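Local structure of HcgC (5O4J) at residues 46-51 against 124-129; 209-214 against 218-223. The protein probably catalyses SAM-dependent C-methylation of a pyridinol precursor in the biosynthesis of the iron-guanylylpyridinol cofactor of [Fe]-hydrogenase. All coordinates share one frame; numbering follows the deposited sequence.

Interaction 1. Residues 46-51 against 124-129; sequences IVFGAY and SKFNPK. With SAH (S-adenosyl-L-homocysteine), chain E.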
loop_
_atom_site.group_PDB
_atom_site.type_symbol
_atom_site.label_atom_id
_atom_site.label_comp_id
_atom_site.label_asym_id
_atom_site.label_seq_id
_atom_site.Cartn_x
_atom_site.Cartn_y
_atom_site.Cartn_z
ATOM N N ILE A 46 -9.296 29.435 28.357
ATOM C CA ILE A 46 -8.330 29.955 27.397
ATOM C C ILE A 46 -7.857 28.800 26.529
ATOM O O ILE A 46 -7.413 27.766 27.043
ATOM C CB ILE A 46 -7.152 30.660 28.092
ATOM C CG1 ILE A 46 -7.672 31.940 28.751
ATOM C CG2 ILE A 46 -6.040 30.971 27.081
ATOM C CD1 ILE A 46 -6.610 32.873 29.294
ATOM N N VAL A 47 -7.981 28.974 25.218
ATOM C CA VAL A 47 -7.597 27.977 24.228
ATOM C C VAL A 47 -6.458 28.562 23.407
ATOM O O VAL A 47 -6.618 29.622 22.785
ATOM C CB VAL A 47 -8.782 27.600 23.328
ATOM C CG1 VAL A 47 -8.362 26.581 22.274
ATOM C CG2 VAL A 47 -9.939 27.087 24.169
ATOM N N PHE A 48 -5.313 27.878 23.406
ATOM C CA PHE A 48 -4.163 28.282 22.603
ATOM C C PHE A 48 -4.196 27.542 21.271
ATOM O O PHE A 48 -4.254 26.307 21.241
ATOM C CB PHE A 48 -2.848 27.990 23.329
ATOM C CG PHE A 48 -2.619 28.835 24.544
ATOM C CD1 PHE A 48 -2.014 30.072 24.442
ATOM C CD2 PHE A 48 -2.996 28.379 25.796
ATOM C CE1 PHE A 48 -1.802 30.852 25.561
ATOM C CE2 PHE A 48 -2.781 29.154 26.918
ATOM C CZ PHE A 48 -2.182 30.385 26.801
ATOM N N GLY A 49 -4.157 28.300 20.172
ATOM C CA GLY A 49 -4.103 27.729 18.842
ATOM C C GLY A 49 -5.439 27.763 18.129
ATOM O O GLY A 49 -6.283 26.890 18.337
ATOM N N ALA A 50 -5.642 28.782 17.296
ATOM C CA ALA A 50 -6.921 28.952 16.607
ATOM C C ALA A 50 -7.054 27.992 15.431
ATOM O O ALA A 50 -8.142 27.472 15.165
ATOM C CB ALA A 50 -7.072 30.397 16.134
ATOM N N TYR A 51 -5.962 27.755 14.715
ATOM C CA TYR A 51 -5.965 26.870 13.564
ATOM C C TYR A 51 -5.567 25.465 14.010
ATOM O O TYR A 51 -4.688 25.346 14.870
ATOM C CB TYR A 51 -5.000 27.412 12.511
ATOM C CG TYR A 51 -4.647 26.454 11.396
ATOM C CD1 TYR A 51 -3.651 25.510 11.565
ATOM C CD2 TYR A 51 -5.281 26.525 10.165
ATOM C CE1 TYR A 51 -3.311 24.643 10.560
ATOM C CE2 TYR A 51 -4.937 25.668 9.142
ATOM C CZ TYR A 51 -3.954 24.724 9.343
ATOM O OH TYR A 51 -3.616 23.864 8.313
ATOM N N SER A 124 2.856 27.341 32.707
ATOM C CA SER A 124 3.082 27.375 34.148
ATOM C C SER A 124 2.568 28.655 34.794
ATOM O O SER A 124 2.480 28.718 36.027
ATOM C CB SER A 124 4.573 27.215 34.447
ATOM O OG SER A 124 5.266 28.429 34.216
ATOM N N LYS A 125 2.241 29.678 34.008
ATOM C CA LYS A 125 1.735 30.922 34.566
ATOM C C LYS A 125 0.265 30.839 34.951
ATOM O O LYS A 125 -0.255 31.783 35.556
ATOM C CB LYS A 125 1.956 32.064 33.572
ATOM C CG LYS A 125 3.406 32.192 33.123
ATOM C CD LYS A 125 3.934 33.604 33.291
ATOM C CE LYS A 125 5.429 33.683 32.995
ATOM N NZ LYS A 125 6.258 33.033 34.054
ATOM N N PHE A 126 -0.404 29.733 34.636
ATOM C CA PHE A 126 -1.809 29.541 34.955
ATOM C C PHE A 126 -1.962 28.538 36.091
ATOM O O PHE A 126 -1.055 27.757 36.396
ATOM C CB PHE A 126 -2.579 29.071 33.713
ATOM C CG PHE A 126 -2.402 29.979 32.536
ATOM C CD1 PHE A 126 -3.038 31.211 32.499
ATOM C CD2 PHE A 126 -1.577 29.622 31.483
ATOM C CE1 PHE A 126 -2.870 32.061 31.423
ATOM C CE2 PHE A 126 -1.400 30.470 30.406
ATOM C CZ PHE A 126 -2.048 31.692 30.377
ATOM N N ASN A 127 -3.139 28.565 36.710
ATOM C CA ASN A 127 -3.487 27.650 37.796
ATOM C C ASN A 127 -4.942 27.252 37.612
ATOM O O ASN A 127 -5.818 27.617 38.406
ATOM C CB ASN A 127 -3.255 28.305 39.162
ATOM C CG ASN A 127 -3.531 27.360 40.321
ATOM O OD1 ASN A 127 -3.361 26.146 40.207
ATOM N ND2 ASN A 127 -3.977 27.916 41.442
ATOM N N PRO A 128 -5.238 26.500 36.559
ATOM C CA PRO A 128 -6.625 26.154 36.254
ATOM C C PRO A 128 -7.085 24.929 37.035
ATOM O O PRO A 128 -6.296 24.199 37.635
ATOM C CB PRO A 128 -6.579 25.855 34.749
ATOM C CG PRO A 128 -5.218 25.271 34.547
ATOM C CD PRO A 128 -4.304 25.948 35.559
ATOM N N LYS A 129 -8.399 24.731 37.025
ATOM C CA LYS A 129 -8.964 23.478 37.503
ATOM C C LYS A 129 -8.590 22.335 36.574
ATOM O O LYS A 129 -8.244 21.241 37.030
ATOM C CB LYS A 129 -10.481 23.613 37.598
ATOM C CG LYS A 129 -10.937 24.576 38.673
ATOM C CD LYS A 129 -12.438 24.775 38.621
ATOM C CE LYS A 129 -12.895 25.788 39.656
ATOM N NZ LYS A 129 -14.285 26.248 39.394
HETATM N N SAH E . -3.193 20.641 16.517
HETATM C CA SAH E . -3.933 21.619 15.664
HETATM C CB SAH E . -2.946 22.363 14.766
HETATM C CG SAH E . -2.196 23.449 15.535
HETATM S SD SAH E . -1.151 24.414 14.473
HETATM C C SAH E . -4.953 20.942 14.794
HETATM O O SAH E . -5.632 21.645 14.005
HETATM O OXT SAH E . -5.066 19.713 14.888
HETATM C "C5'" SAH E . -0.511 25.613 15.604
HETATM C "C4'" SAH E . -1.490 26.744 15.902
HETATM O "O4'" SAH E . -1.107 27.360 17.137
HETATM C "C3'" SAH E . -1.412 27.838 14.855
HETATM O "O3'" SAH E . -2.663 28.535 14.739
HETATM C "C2'" SAH E . -0.323 28.720 15.417
HETATM O "O2'" SAH E . -0.322 30.058 14.910
HETATM C "C1'" SAH E . -0.635 28.689 16.894
HETATM N N9 SAH E . 0.536 28.893 17.761
HETATM C C8 SAH E . 1.782 28.403 17.572
HETATM N N7 SAH E . 2.579 28.775 18.605
HETATM C C5 SAH E . 1.821 29.487 19.462
HETATM C C6 SAH E . 2.031 30.165 20.755
HETATM N N6 SAH E . 3.250 30.151 21.340
HETATM N N1 SAH E . 0.977 30.794 21.312
HETATM C C2 SAH E . -0.239 30.808 20.745
HETATM N N3 SAH E . -0.507 30.218 19.568
HETATM C C4 SAH E . 0.474 29.558 18.905
#
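Tyr51 N donates a weak hydrogen bond to O3' of the bound SAH, 3.4 Å long with an N-H...O angle of 151°, where the end of strand 42-48 turns over the ligand's ribose. Rossmann-like folds bind the nucleotide at this loop, after the sheet's first strand in chain order, and its geometry depends on Gly49. At the backbone angles of Gly49 a CB would press on the preceding carbonyl oxygen and come too close to SAH O4'; Gly49 CA itself lies 3.5 Å from that ether oxygen. Asp72 bridges loop and ligand: OD2 accepts from Ala50 N, and OD1 is hydrogen-bonded to SAH. Farther along the ligand, Tyr51 presents a ring edge to the sulfur, with CD1 4.0 Å from SAH SD.

Apolar contacts link this site to residues 124-129. With CG beside its backbone N (chi1 -68°), Phe48 is placed between adenine and Phe126: its CD1 edge meets SAH C2 at 4.2 Å, and CZ lies 3.7 Å from Phe126 CE2. The two rings approach from opposite directions, planes inclined by 55° and centroids 5.9 Å apart. Ile46 CD1 adds a looser touch on Phe126 CE1 at 4.4 Å. Leu94 and Leu98 of helix 91-99 pack against Phe48 and Phe126, respectively. The chemistry implies polar contacts to the ribose, weak from Tyr51 N and probable from Asp72, as in many Rossmann-fold sites, while apolar, non-directional packing joins Phe48 to Phe126.

Interaction 2. Residues 209-214 against 218-223; sequences EGTVFH and VKKFLT. With SAH (S-adenosyl-L-homocysteine), chain E.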
loop_
_atom_site.group_PDB
_atom_site.type_symbol
_atom_site.label_atom_id
_atom_site.label_comp_id
_atom_site.label_asym_id
_atom_site.label_seq_id
_atom_site.Cartn_x
_atom_site.Cartn_y
_atom_site.Cartn_z
ATOM N N GLU A 209 -2.199 25.022 4.259
ATOM C CA GLU A 209 -1.536 25.666 5.381
ATOM C C GLU A 209 -0.831 26.950 4.945
ATOM O O GLU A 209 -0.829 27.949 5.678
ATOM C CB GLU A 209 -0.567 24.657 5.988
ATOM C CG GLU A 209 0.371 25.151 7.046
ATOM C CD GLU A 209 1.377 24.080 7.415
ATOM O OE1 GLU A 209 0.937 22.996 7.859
ATOM O OE2 GLU A 209 2.595 24.302 7.222
ATOM N N GLY A 210 -0.237 26.941 3.745
ATOM C CA GLY A 210 0.410 28.137 3.232
ATOM C C GLY A 210 -0.555 29.290 3.035
ATOM O O GLY A 210 -0.214 30.451 3.278
ATOM N N THR A 211 -1.773 28.991 2.575
ATOM C CA THR A 211 -2.767 30.049 2.413
ATOM C C THR A 211 -3.015 30.764 3.735
ATOM O O THR A 211 -3.173 31.989 3.768
ATOM C CB THR A 211 -4.064 29.454 1.874
ATOM O OG1 THR A 211 -3.767 28.641 0.730
ATOM C CG2 THR A 211 -5.039 30.546 1.502
ATOM N N VAL A 212 -3.019 30.018 4.838
ATOM C CA VAL A 212 -3.288 30.605 6.148
ATOM C C VAL A 212 -2.065 31.334 6.686
ATOM O O VAL A 212 -2.178 32.452 7.197
ATOM C CB VAL A 212 -3.748 29.527 7.146
ATOM C CG1 VAL A 212 -3.944 30.146 8.528
ATOM C CG2 VAL A 212 -5.038 28.881 6.683
ATOM N N PHE A 213 -0.895 30.694 6.643
ATOM C CA PHE A 213 0.247 31.169 7.419
ATOM C C PHE A 213 1.292 31.916 6.613
ATOM O O PHE A 213 2.074 32.661 7.208
ATOM C CB PHE A 213 0.911 29.999 8.139
ATOM C CG PHE A 213 0.055 29.443 9.203
ATOM C CD1 PHE A 213 0.023 30.043 10.443
ATOM C CD2 PHE A 213 -0.797 28.374 8.942
ATOM C CE1 PHE A 213 -0.812 29.574 11.424
ATOM C CE2 PHE A 213 -1.637 27.892 9.927
ATOM C CZ PHE A 213 -1.651 28.491 11.168
ATOM N N HIS A 214 1.338 31.732 5.299
ATOM C CA HIS A 214 2.271 32.459 4.450
ATOM C C HIS A 214 1.586 33.575 3.675
ATOM O O HIS A 214 2.009 34.726 3.762
ATOM C CB HIS A 214 2.960 31.474 3.505
ATOM C CG HIS A 214 3.747 30.423 4.222
ATOM N ND1 HIS A 214 4.138 29.244 3.626
ATOM C CD2 HIS A 214 4.203 30.371 5.497
ATOM C CE1 HIS A 214 4.810 28.516 4.500
ATOM N NE2 HIS A 214 4.859 29.175 5.644
ATOM N N VAL A 218 -7.182 34.037 5.438
ATOM C CA VAL A 218 -8.087 33.012 5.951
ATOM C C VAL A 218 -9.280 32.829 5.025
ATOM O O VAL A 218 -9.740 31.707 4.794
ATOM C CB VAL A 218 -8.531 33.369 7.380
ATOM C CG1 VAL A 218 -9.645 32.417 7.869
ATOM C CG2 VAL A 218 -7.341 33.336 8.315
ATOM N N LYS A 219 -9.815 33.927 4.497
ATOM C CA LYS A 219 -10.989 33.829 3.636
ATOM C C LYS A 219 -10.706 32.948 2.423
ATOM O O LYS A 219 -11.525 32.094 2.055
ATOM C CB LYS A 219 -11.418 35.231 3.217
ATOM C CG LYS A 219 -12.649 35.289 2.339
ATOM C CD LYS A 219 -12.962 36.740 2.016
ATOM C CE LYS A 219 -14.104 36.876 1.030
ATOM N NZ LYS A 219 -14.381 38.311 0.761
ATOM N N LYS A 220 -9.540 33.137 1.799
ATOM C CA LYS A 220 -9.121 32.284 0.690
ATOM C C LYS A 220 -9.002 30.829 1.126
ATOM O O LYS A 220 -9.432 29.914 0.406
ATOM C CB LYS A 220 -7.785 32.803 0.142
ATOM C CG LYS A 220 -7.268 32.119 -1.120
ATOM C CD LYS A 220 -5.974 32.798 -1.582
ATOM C CE LYS A 220 -5.299 32.065 -2.730
ATOM N NZ LYS A 220 -4.448 30.938 -2.294
ATOM N N PHE A 221 -8.424 30.601 2.309
ATOM C CA PHE A 221 -8.299 29.251 2.854
ATOM C C PHE A 221 -9.662 28.583 2.970
ATOM O O PHE A 221 -9.840 27.431 2.565
ATOM C CB PHE A 221 -7.613 29.316 4.215
ATOM C CG PHE A 221 -7.715 28.044 5.021
ATOM C CD1 PHE A 221 -6.974 26.926 4.677
ATOM C CD2 PHE A 221 -8.513 27.992 6.146
ATOM C CE1 PHE A 221 -7.048 25.763 5.432
ATOM C CE2 PHE A 221 -8.592 26.831 6.914
ATOM C CZ PHE A 221 -7.864 25.714 6.552
ATOM N N LEU A 222 -10.633 29.285 3.553
ATOM C CA LEU A 222 -11.962 28.704 3.704
ATOM C C LEU A 222 -12.592 28.424 2.349
ATOM O O LEU A 222 -13.294 27.420 2.187
ATOM C CB LEU A 222 -12.839 29.625 4.543
ATOM C CG LEU A 222 -12.297 29.867 5.956
ATOM C CD1 LEU A 222 -13.134 30.908 6.679
ATOM C CD2 LEU A 222 -12.237 28.570 6.757
ATOM N N THR A 223 -12.345 29.296 1.362
ATOM C CA THR A 223 -12.821 29.043 0.005
ATOM C C THR A 223 -12.184 27.790 -0.566
ATOM O O THR A 223 -12.863 26.969 -1.199
ATOM C CB THR A 223 -12.512 30.235 -0.900
ATOM O OG1 THR A 223 -13.219 31.381 -0.419
ATOM C CG2 THR A 223 -12.907 29.944 -2.354
HETATM N N SAH E . -3.193 20.641 16.517
HETATM C CA SAH E . -3.933 21.619 15.664
HETATM C CB SAH E . -2.946 22.363 14.766
HETATM C CG SAH E . -2.196 23.449 15.535
HETATM S SD SAH E . -1.151 24.414 14.473
HETATM C C SAH E . -4.953 20.942 14.794
HETATM O O SAH E . -5.632 21.645 14.005
HETATM O OXT SAH E . -5.066 19.713 14.888
HETATM C "C5'" SAH E . -0.511 25.613 15.604
HETATM C "C4'" SAH E . -1.490 26.744 15.902
HETATM O "O4'" SAH E . -1.107 27.360 17.137
HETATM C "C3'" SAH E . -1.412 27.838 14.855
HETATM O "O3'" SAH E . -2.663 28.535 14.739
HETATM C "C2'" SAH E . -0.323 28.720 15.417
HETATM O "O2'" SAH E . -0.322 30.058 14.910
HETATM C "C1'" SAH E . -0.635 28.689 16.894
HETATM N N9 SAH E . 0.536 28.893 17.761
HETATM C C8 SAH E . 1.782 28.403 17.572
HETATM N N7 SAH E . 2.579 28.775 18.605
HETATM C C5 SAH E . 1.821 29.487 19.462
HETATM C C6 SAH E . 2.031 30.165 20.755
HETATM N N6 SAH E . 3.250 30.151 21.340
HETATM N N1 SAH E . 0.977 30.794 21.312
HETATM C C2 SAH E . -0.239 30.808 20.745
HETATM N N3 SAH E . -0.507 30.218 19.568
HETATM C C4 SAH E . 0.474 29.558 18.905
#
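Thr211 and Val212 bear on Phe221 across an antiparallel helical hairpin, in which the axes of 209-213 and 218-223 run at 160° and approach to 8.1 Å. The methyl of Thr211 lies in the angle between Lys220 and Phe221: CG2 is 3.5 Å from Phe221 N and 3.8 Å from Lys220 CG, the lysine chain crossing it at about a right angle. On the other branch, Thr211 OG1 is hydrogen-bonded to Glu224, which together with Glu215 also forms salt bridges to Lys220 NZ.

Val212 spreads its two methyls over two rings. CG2 makes a CH-pi contact over one face of Phe221, 3.5 Å from the centroid and 23° off the normal; its approach to Phe221 CG, 3.3 Å, is tight. Were Phe221 cut back to an alanine, Val212 CG2 would probably lose its aromatic cover, and a gap would be likely to open beside Tyr51 and Leu52, which also pack on this ring. CG1, anti to the backbone N (chi1 177°), instead lies over a face of the Phe213 ring toward its rim. That ring reaches the ligand, with SAH O3' at its edge in plane and Phe213 CE1 3.6 Å from SAH O2'.

Along the chain the contacts come in series, 46-51 with 124-129 closing before 209-214 meets 218-223, and their centres lie 25 Å apart. Interaction 1 belongs to the mixed seven-stranded sheet, joining strand 42-48 to the loop between helix 120-123 and strand 130-134. Interaction 2 is a local pairing of helices 208-213 and 218-225, between strands 198-203 and 230-234 of the antiparallel sheet. Despite the distance they meet through Tyr51, whose ring is edge-to-face with Phe213 and also packs on Val212 and Phe221. SAH touches both, and Ile5 of the second subunit packs on Tyr51 and Phe213, so the SAH site lies where sheet, hairpin and subunit interface converge.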